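Excinuclease ABC, subunit A. (PDB 2VF7) binds DNA and ATP as a zinc-containing UvrA-family ABC protein, probably recognising damaged DNA for nucleotide excision repair. Local coordinates at residues Arg259-His264 with Lys276-Tyr281; Asp195-Leu200 with His217-Thr222. The protein carries 1 engineered substitution. All blocks are in the same frame, centred on the assembly; numbering follows the deposited sequence.

Contact 1. Residues Arg259-His264 with Lys276-Tyr281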
ATOM      1  N   ARG A 259       7.156  14.811 -32.404  1.00 50.78           N
ATOM      2  CA  ARG A 259       7.213  15.633 -31.203  1.00 51.14           C
ATOM      3  C   ARG A 259       6.377  15.060 -30.050  1.00 51.06           C
ATOM      4  O   ARG A 259       6.888  14.884 -28.957  1.00 51.63           O
ATOM      5  CB  ARG A 259       6.796  17.061 -31.530  1.00 50.90           C
ATOM      6  CG  ARG A 259       6.769  17.986 -30.335  1.00 52.29           C
ATOM      7  CD  ARG A 259       5.825  19.138 -30.602  1.00 54.83           C
ATOM      8  NE  ARG A 259       6.550  20.366 -30.883  1.00 57.23           N
ATOM      9  CZ  ARG A 259       5.999  21.493 -31.337  1.00 59.22           C
ATOM     10  NH1 ARG A 259       4.688  21.554 -31.592  1.00 59.09           N
ATOM     11  NH2 ARG A 259       6.767  22.570 -31.543  1.00 58.20           N
ATOM     12  N   ARG A 260       5.105  14.764 -30.307  1.00 51.41           N
ATOM     13  CA  ARG A 260       4.199  14.176 -29.325  1.00 51.45           C
ATOM     14  C   ARG A 260       4.816  12.950 -28.630  1.00 52.36           C
ATOM     15  O   ARG A 260       4.843  12.855 -27.389  1.00 52.70           O
ATOM     16  CB  ARG A 260       2.897  13.798 -30.023  1.00 51.47           C
ATOM     17  CG  ARG A 260       1.846  13.103 -29.156  1.00 51.45           C
ATOM     18  CD  ARG A 260       0.455  13.526 -29.585  1.00 48.74           C
ATOM     19  NE  ARG A 260      -0.211  14.022 -28.393  1.00 50.50           N
ATOM     20  CZ  ARG A 260      -1.144  14.961 -28.351  1.00 48.16           C
ATOM     21  NH1 ARG A 260      -1.581  15.568 -29.445  1.00 46.14           N
ATOM     22  NH2 ARG A 260      -1.640  15.288 -27.177  1.00 51.80           N
ATOM     23  N   HIS A 261       5.320  12.016 -29.427  1.00 52.40           N
ATOM     24  CA  HIS A 261       5.944  10.824 -28.885  1.00 52.56           C
ATOM     25  C   HIS A 261       7.149  11.121 -28.026  1.00 52.62           C
ATOM     26  O   HIS A 261       7.340  10.485 -26.998  1.00 52.50           O
ATOM     27  CB  HIS A 261       6.394   9.869 -29.987  1.00 52.57           C
ATOM     28  CG  HIS A 261       7.162   8.706 -29.449  1.00 53.97           C
ATOM     29  ND1 HIS A 261       8.542   8.669 -29.436  1.00 53.87           N
ATOM     30  CD2 HIS A 261       6.744   7.579 -28.817  1.00 53.89           C
ATOM     31  CE1 HIS A 261       8.936   7.554 -28.848  1.00 54.89           C
ATOM     32  NE2 HIS A 261       7.867   6.873 -28.469  1.00 54.29           N
ATOM     33  N   VAL A 262       8.002  12.037 -28.480  1.00 53.00           N
ATOM     34  CA  VAL A 262       9.262  12.299 -27.786  1.00 53.49           C
ATOM     35  C   VAL A 262       8.993  12.922 -26.417  1.00 53.92           C
ATOM     36  O   VAL A 262       9.589  12.519 -25.424  1.00 54.05           O
ATOM     37  CB  VAL A 262      10.248  13.186 -28.636  1.00 53.69           C
ATOM     38  CG1 VAL A 262      11.365  13.757 -27.773  1.00 53.43           C
ATOM     39  CG2 VAL A 262      10.835  12.407 -29.802  1.00 51.94           C
ATOM     40  N   LEU A 263       8.097  13.897 -26.377  1.00 54.60           N
ATOM     41  CA  LEU A 263       7.834  14.645 -25.152  1.00 55.96           C
ATOM     42  C   LEU A 263       6.950  13.866 -24.163  1.00 57.03           C
ATOM     43  O   LEU A 263       7.107  14.009 -22.947  1.00 57.59           O
ATOM     44  CB  LEU A 263       7.220  16.016 -25.466  1.00 55.51           C
ATOM     45  CG  LEU A 263       7.940  17.049 -26.347  1.00 55.83           C
ATOM     46  CD1 LEU A 263       7.177  18.358 -26.276  1.00 55.28           C
ATOM     47  CD2 LEU A 263       9.404  17.278 -25.959  1.00 54.91           C
ATOM     48  N   HIS A 264       6.017  13.068 -24.674  1.00 57.96           N
ATOM     49  CA  HIS A 264       5.214  12.207 -23.814  1.00 59.65           C
ATOM     50  C   HIS A 264       6.104  11.126 -23.218  1.00 60.26           C
ATOM     51  O   HIS A 264       5.973  10.794 -22.047  1.00 60.45           O
ATOM     52  CB  HIS A 264       4.035  11.559 -24.566  1.00 59.91           C
ATOM     53  CG  HIS A 264       3.100  10.779 -23.680  1.00 61.04           C
ATOM     54  ND1 HIS A 264       3.445   9.570 -23.105  1.00 62.22           N
ATOM     55  CD2 HIS A 264       1.832  11.039 -23.275  1.00 61.60           C
ATOM     56  CE1 HIS A 264       2.432   9.125 -22.378  1.00 62.85           C
ATOM     57  NE2 HIS A 264       1.441   9.997 -22.468  1.00 62.65           N
ATOM     58  N   LYS A 276      16.730   8.072 -21.613  1.00 74.71           N
ATOM     59  CA  LYS A 276      18.032   8.441 -22.140  1.00 74.03           C
ATOM     60  C   LYS A 276      18.078   8.359 -23.670  1.00 73.36           C
ATOM     61  O   LYS A 276      18.793   9.125 -24.306  1.00 73.32           O
ATOM     62  CB  LYS A 276      19.119   7.566 -21.502  1.00 74.26           C
ATOM     63  CG  LYS A 276      20.424   8.304 -21.224  1.00 74.83           C
ATOM     64  CD  LYS A 276      21.070   7.845 -19.914  1.00 75.90           C
ATOM     65  CE  LYS A 276      22.385   8.601 -19.653  1.00 76.21           C
ATOM     66  NZ  LYS A 276      22.992   8.320 -18.310  1.00 75.54           N
ATOM     67  N   ARG A 277      17.314   7.432 -24.250  1.00 72.69           N
ATOM     68  CA  ARG A 277      17.212   7.292 -25.712  1.00 71.80           C
ATOM     69  C   ARG A 277      16.490   8.503 -26.296  1.00 71.03           C
ATOM     70  O   ARG A 277      17.031   9.215 -27.143  1.00 71.00           O
ATOM     71  CB  ARG A 277      16.450   6.017 -26.091  1.00 71.90           C
ATOM     72  CG  ARG A 277      16.304   5.820 -27.578  1.00 72.05           C
ATOM     73  CD  ARG A 277      15.007   5.104 -27.919  1.00 74.08           C
ATOM     74  NE  ARG A 277      14.798   5.086 -29.369  1.00 75.87           N
ATOM     75  CZ  ARG A 277      13.842   5.751 -30.028  1.00 76.21           C
ATOM     76  NH1 ARG A 277      12.943   6.495 -29.368  1.00 75.04           N
ATOM     77  NH2 ARG A 277      13.777   5.653 -31.363  1.00 74.68           N
ATOM     78  N   VAL A 278      15.261   8.699 -25.821  1.00 69.98           N
ATOM     79  CA  VAL A 278      14.407   9.851 -26.121  1.00 68.75           C
ATOM     80  C   VAL A 278      15.149  11.199 -26.034  1.00 68.11           C
ATOM     81  O   VAL A 278      15.002  12.067 -26.900  1.00 67.30           O
ATOM     82  CB  VAL A 278      13.134   9.777 -25.214  1.00 68.61           C
ATOM     83  CG1 VAL A 278      12.711  11.115 -24.661  1.00 68.25           C
ATOM     84  CG2 VAL A 278      11.998   9.096 -25.973  1.00 68.12           C
ATOM     85  N   GLN A 279      15.978  11.336 -25.006  1.00 67.68           N
ATOM     86  CA  GLN A 279      16.730  12.556 -24.761  1.00 67.37           C
ATOM     87  C   GLN A 279      17.782  12.824 -25.839  1.00 66.78           C
ATOM     88  O   GLN A 279      18.198  13.954 -26.012  1.00 66.42           O
ATOM     89  CB  GLN A 279      17.370  12.503 -23.374  1.00 67.65           C
ATOM     90  CG  GLN A 279      17.312  13.810 -22.595  1.00 69.20           C
ATOM     91  CD  GLN A 279      17.572  13.615 -21.105  1.00 71.39           C
ATOM     92  OE1 GLN A 279      17.544  12.485 -20.591  1.00 72.06           O
ATOM     93  NE2 GLN A 279      17.829  14.722 -20.400  1.00 71.86           N
ATOM     94  N   GLY A 280      18.197  11.785 -26.564  1.00 66.33           N
ATOM     95  CA  GLY A 280      19.088  11.950 -27.717  1.00 65.78           C
ATOM     96  C   GLY A 280      18.493  12.709 -28.910  1.00 65.55           C
ATOM     97  O   GLY A 280      19.228  13.169 -29.785  1.00 65.23           O
ATOM     98  N   TYR A 281      17.167  12.834 -28.951  1.00 65.57           N
ATOM     99  CA  TYR A 281      16.463  13.532 -30.038  1.00 65.46           C
ATOM    100  C   TYR A 281      15.879  14.866 -29.574  1.00 65.69           C
ATOM    101  O   TYR A 281      14.993  15.435 -30.229  1.00 65.92           O
ATOM    102  CB  TYR A 281      15.350  12.641 -30.606  1.00 65.38           C
ATOM    103  CG  TYR A 281      15.808  11.227 -30.853  1.00 65.48           C
ATOM    104  CD1 TYR A 281      16.452  10.885 -32.042  1.00 64.54           C
ATOM    105  CD2 TYR A 281      15.616  10.229 -29.891  1.00 64.86           C
ATOM    106  CE1 TYR A 281      16.885   9.585 -32.272  1.00 64.28           C
ATOM    107  CE2 TYR A 281      16.055   8.923 -30.115  1.00 64.26           C
ATOM    108  CZ  TYR A 281      16.687   8.617 -31.310  1.00 64.58           C
ATOM    109  OH  TYR A 281      17.133   7.338 -31.553  1.00 66.07           O
TER
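Val262 and Val278 bring helices 258-268 and 272-278 together, and their CA atoms, 5.9 Å apart, are the nearest pair between the two segments. So short a spacing suits beta-branched valines, whose methyls lie close to the main chain. The nearest contact is in fact made to backbone: CG1 of Val278 sits 3.5 Å from the carbonyl O of Val262. The two CG1 methyls stand 4.3 Å apart, a looser apolar contact. In Val262, CG1 is anti to the backbone N (chi1 164°), which carries this methyl to within 4.1 Å of Val278 O.

Helices 258-268 and 272-278 form a helical hairpin in the UvrA DNA-binding domain, the second helix following the first after a short connection. Beside the valines, His261 and Arg277 make a polar flank. Both side chains leave their helices with CG anti to N, and they cross at about a right angle. CE1 of His261 comes within 4.2 Å of Arg277 NH1, which lies at the ring edge, near its plane; the ring and guanidinium planes are inclined by 72°. CE1 is a carbon, so this is packing; Arg277 NH2 bonds to Trp184 O, and His261 ND1 weakly to Ala183 O. The Tyr281 ring lies against one guanidinium face, with CE2 3.9 Å above its plane and over its centre. A flat cationic group suits this place, offering a face to the tyrosine while NH2 donates to the carbonyl of Trp184.

Contact 2. Residues Asp195-Leu200 with His217-Thr222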
ATOM      1  N   ASP A 195       2.933   2.615 -41.052  1.00 50.73           N
ATOM      2  CA  ASP A 195       1.723   2.058 -41.678  1.00 51.34           C
ATOM      3  C   ASP A 195       0.500   2.944 -41.575  1.00 51.20           C
ATOM      4  O   ASP A 195      -0.410   2.862 -42.429  1.00 51.92           O
ATOM      5  CB  ASP A 195       1.443   0.611 -41.234  1.00 52.14           C
ATOM      6  CG  ASP A 195       2.456  -0.383 -41.843  1.00 53.85           C
ATOM      7  OD1 ASP A 195       3.138  -0.010 -42.829  1.00 55.72           O
ATOM      8  OD2 ASP A 195       2.570  -1.518 -41.351  1.00 55.97           O
ATOM      9  N   ILE A 196       0.475   3.808 -40.559  1.00 50.84           N
ATOM     10  CA  ILE A 196      -0.578   4.821 -40.473  1.00 50.30           C
ATOM     11  C   ILE A 196      -0.418   5.803 -41.629  1.00 50.73           C
ATOM     12  O   ILE A 196      -1.400   6.095 -42.322  1.00 51.62           O
ATOM     13  CB  ILE A 196      -0.640   5.537 -39.074  1.00 50.43           C
ATOM     14  CG1 ILE A 196      -1.147   4.569 -38.015  1.00 48.38           C
ATOM     15  CG2 ILE A 196      -1.541   6.811 -39.112  1.00 50.07           C
ATOM     16  CD1 ILE A 196      -0.929   5.051 -36.661  1.00 48.49           C
ATOM     17  N   LEU A 197       0.803   6.298 -41.845  1.00 50.63           N
ATOM     18  CA  LEU A 197       1.097   7.168 -42.988  1.00 50.66           C
ATOM     19  C   LEU A 197       0.770   6.597 -44.366  1.00 51.56           C
ATOM     20  O   LEU A 197       0.387   7.366 -45.241  1.00 52.70           O
ATOM     21  CB  LEU A 197       2.553   7.682 -42.970  1.00 50.34           C
ATOM     22  CG  LEU A 197       3.076   8.487 -41.764  1.00 49.07           C
ATOM     23  CD1 LEU A 197       4.489   9.014 -42.002  1.00 47.34           C
ATOM     24  CD2 LEU A 197       2.119   9.628 -41.415  1.00 46.53           C
ATOM     25  N   VAL A 198       0.910   5.282 -44.592  1.00 52.26           N
ATOM     26  CA  VAL A 198       0.579   4.727 -45.926  1.00 52.60           C
ATOM     27  C   VAL A 198      -0.927   4.704 -46.170  1.00 53.76           C
ATOM     28  O   VAL A 198      -1.365   4.933 -47.316  1.00 55.20           O
ATOM     29  CB  VAL A 198       1.241   3.329 -46.269  1.00 52.78           C
ATOM     30  CG1 VAL A 198       2.685   3.248 -45.748  1.00 50.98           C
ATOM     31  CG2 VAL A 198       0.447   2.203 -45.732  1.00 53.24           C
ATOM     32  N   THR A 199      -1.714   4.480 -45.105  1.00 53.39           N
ATOM     33  CA  THR A 199      -3.190   4.591 -45.157  1.00 53.32           C
ATOM     34  C   THR A 199      -3.584   6.030 -45.516  1.00 53.67           C
ATOM     35  O   THR A 199      -4.487   6.280 -46.312  1.00 53.91           O
ATOM     36  CB  THR A 199      -3.839   4.150 -43.784  1.00 53.48           C
ATOM     37  OG1 THR A 199      -3.753   2.735 -43.655  1.00 53.25           O
ATOM     38  CG2 THR A 199      -5.291   4.545 -43.669  1.00 51.96           C
ATOM     39  N   LEU A 200      -2.888   6.984 -44.920  1.00 54.02           N
ATOM     40  CA  LEU A 200      -3.167   8.382 -45.177  1.00 53.67           C
ATOM     41  C   LEU A 200      -2.677   8.854 -46.546  1.00 53.68           C
ATOM     42  O   LEU A 200      -2.941   9.989 -46.912  1.00 54.70           O
ATOM     43  CB  LEU A 200      -2.550   9.260 -44.090  1.00 53.26           C
ATOM     44  CG  LEU A 200      -3.173   9.268 -42.704  1.00 52.21           C
ATOM     45  CD1 LEU A 200      -2.362  10.217 -41.854  1.00 50.30           C
ATOM     46  CD2 LEU A 200      -4.637   9.707 -42.789  1.00 51.59           C
ATOM     47  N   HIS A 217       6.549  19.020 -41.974  1.00 52.08           N
ATOM     48  CA  HIS A 217       6.110  19.718 -40.775  1.00 52.10           C
ATOM     49  C   HIS A 217       5.025  18.957 -40.001  1.00 51.90           C
ATOM     50  O   HIS A 217       5.157  18.747 -38.791  1.00 52.39           O
ATOM     51  CB  HIS A 217       5.617  21.118 -41.130  1.00 52.27           C
ATOM     52  CG  HIS A 217       5.586  22.052 -39.962  1.00 54.07           C
ATOM     53  ND1 HIS A 217       4.418  22.398 -39.316  1.00 54.76           N
ATOM     54  CD2 HIS A 217       6.584  22.699 -39.311  1.00 55.13           C
ATOM     55  CE1 HIS A 217       4.697  23.219 -38.320  1.00 55.80           C
ATOM     56  NE2 HIS A 217       6.004  23.420 -38.296  1.00 55.78           N
ATOM     57  N   TRP A 218       3.965  18.551 -40.697  1.00 51.15           N
ATOM     58  CA  TRP A 218       2.845  17.803 -40.095  1.00 50.99           C
ATOM     59  C   TRP A 218       3.300  16.553 -39.345  1.00 50.46           C
ATOM     60  O   TRP A 218       3.027  16.392 -38.159  1.00 50.91           O
ATOM     61  CB  TRP A 218       1.846  17.414 -41.180  1.00 50.84           C
ATOM     62  CG  TRP A 218       0.545  16.943 -40.655  1.00 51.29           C
ATOM     63  CD1 TRP A 218      -0.515  17.719 -40.307  1.00 51.16           C
ATOM     64  CD2 TRP A 218       0.149  15.587 -40.422  1.00 50.92           C
ATOM     65  NE1 TRP A 218      -1.550  16.938 -39.863  1.00 51.39           N
ATOM     66  CE2 TRP A 218      -1.175  15.622 -39.927  1.00 51.40           C
ATOM     67  CE3 TRP A 218       0.775  14.346 -40.591  1.00 50.10           C
ATOM     68  CZ2 TRP A 218      -1.882  14.469 -39.583  1.00 50.64           C
ATOM     69  CZ3 TRP A 218       0.070  13.193 -40.250  1.00 51.80           C
ATOM     70  CH2 TRP A 218      -1.250  13.266 -39.755  1.00 50.32           C
ATOM     71  N   ILE A 219       4.015  15.679 -40.048  1.00 49.92           N
ATOM     72  CA  ILE A 219       4.548  14.441 -39.486  1.00 49.04           C
ATOM     73  C   ILE A 219       5.292  14.673 -38.168  1.00 49.21           C
ATOM     74  O   ILE A 219       5.105  13.942 -37.187  1.00 48.56           O
ATOM     75  CB  ILE A 219       5.457  13.736 -40.531  1.00 48.63           C
ATOM     76  CG1 ILE A 219       4.603  13.307 -41.727  1.00 47.72           C
ATOM     77  CG2 ILE A 219       6.216  12.552 -39.918  1.00 48.63           C
ATOM     78  CD1 ILE A 219       5.368  12.734 -42.875  1.00 46.87           C
ATOM     79  N   LEU A 220       6.135  15.703 -38.177  1.00 49.25           N
ATOM     80  CA  LEU A 220       7.024  16.044 -37.067  1.00 49.43           C
ATOM     81  C   LEU A 220       6.359  16.850 -35.941  1.00 49.70           C
ATOM     82  O   LEU A 220       6.668  16.625 -34.779  1.00 50.41           O
ATOM     83  CB  LEU A 220       8.233  16.801 -37.613  1.00 48.72           C
ATOM     84  CG  LEU A 220       9.602  16.156 -37.846  1.00 49.68           C
ATOM     85  CD1 LEU A 220       9.586  14.662 -38.202  1.00 49.62           C
ATOM     86  CD2 LEU A 220      10.341  16.955 -38.917  1.00 50.18           C
ATOM     87  N   PHE A 221       5.448  17.767 -36.272  1.00 49.98           N
ATOM     88  CA  PHE A 221       4.960  18.758 -35.292  1.00 50.48           C
ATOM     89  C   PHE A 221       3.444  18.812 -34.953  1.00 50.98           C
ATOM     90  O   PHE A 221       3.062  19.436 -33.944  1.00 52.06           O
ATOM     91  CB  PHE A 221       5.493  20.160 -35.628  1.00 49.97           C
ATOM     92  CG  PHE A 221       7.003  20.239 -35.673  1.00 50.36           C
ATOM     93  CD1 PHE A 221       7.754  20.275 -34.502  1.00 50.17           C
ATOM     94  CD2 PHE A 221       7.675  20.270 -36.897  1.00 51.21           C
ATOM     95  CE1 PHE A 221       9.160  20.346 -34.545  1.00 49.59           C
ATOM     96  CE2 PHE A 221       9.078  20.344 -36.956  1.00 50.64           C
ATOM     97  CZ  PHE A 221       9.825  20.378 -35.776  1.00 49.30           C
ATOM     98  N   THR A 222       2.593  18.195 -35.771  1.00 50.61           N
ATOM     99  CA  THR A 222       1.149  18.252 -35.545  1.00 50.50           C
ATOM    100  C   THR A 222       0.732  17.797 -34.146  1.00 50.69           C
ATOM    101  O   THR A 222       1.443  17.014 -33.522  1.00 50.29           O
ATOM    102  CB  THR A 222       0.350  17.477 -36.628  1.00 50.12           C
ATOM    103  OG1 THR A 222      -1.036  17.797 -36.517  1.00 51.34           O
ATOM    104  CG2 THR A 222       0.517  15.971 -36.498  1.00 50.32           C
TER
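Helices 187-199 and 213-221 of the UvrA DNA-binding domain pack through a small apolar seam, with Leu197 and Leu200 on one side and Trp218 and Ile219 on the other. The backbones stay well apart, 8.8 Å between the CA atoms of Leu197 and Ile219, a spacing that long, branched aliphatic chains and an indole can bridge. Leu197 divides its branches between two partners. Its CD1 meets Ile219 CD1 at 3.9 Å, while CD2 lies 4.3 Å from Trp218 CZ3, at the edge of the indole and near its plane. Ile219 reaches inward with its longer branch: CG1 is anti to the carbonyl carbon (chi1 -65°), and the extended second torsion carries CD1 to the leucine.

This helix-helix packing lies away from the zinc and nucleotide sites. Leu200, three residues after Leu197, crosses Trp218 at about a right angle, with CD1 3.9 Å from CH2, on the benzo ring. The large indole can therefore serve both leucines while its polar end turns to Glu224, whose OE1 accepts a hydrogen bond from NE1. Thr222, where the chain leaves the helix, covers one indole face with its CG2 methyl, 3.8 Å above the plane and over the centre. Phe255 stacks with the same tryptophan and also touches Leu197 and Thr222.

Following the chain from the N terminus, helix 187-199 is the first of the four helices involved, and contact 2 closes a loop of 16 residues when helix 213-221 packs back against it. Strand 227-230, helix 236-245 and strand 251-254 follow before helix 258-268 opens contact 1, which closes over a shorter, mostly helical connection on helix 272-278. The two closures are therefore in series, neither nesting nor crossing, with centres about 17 Å apart. They also meet directly: Arg259 N lies 3.0 Å from Leu220 O, probably a hydrogen bond, so the start of helix 258-268 is tied to the end of helix 213-221 within the UvrA DNA-binding domain.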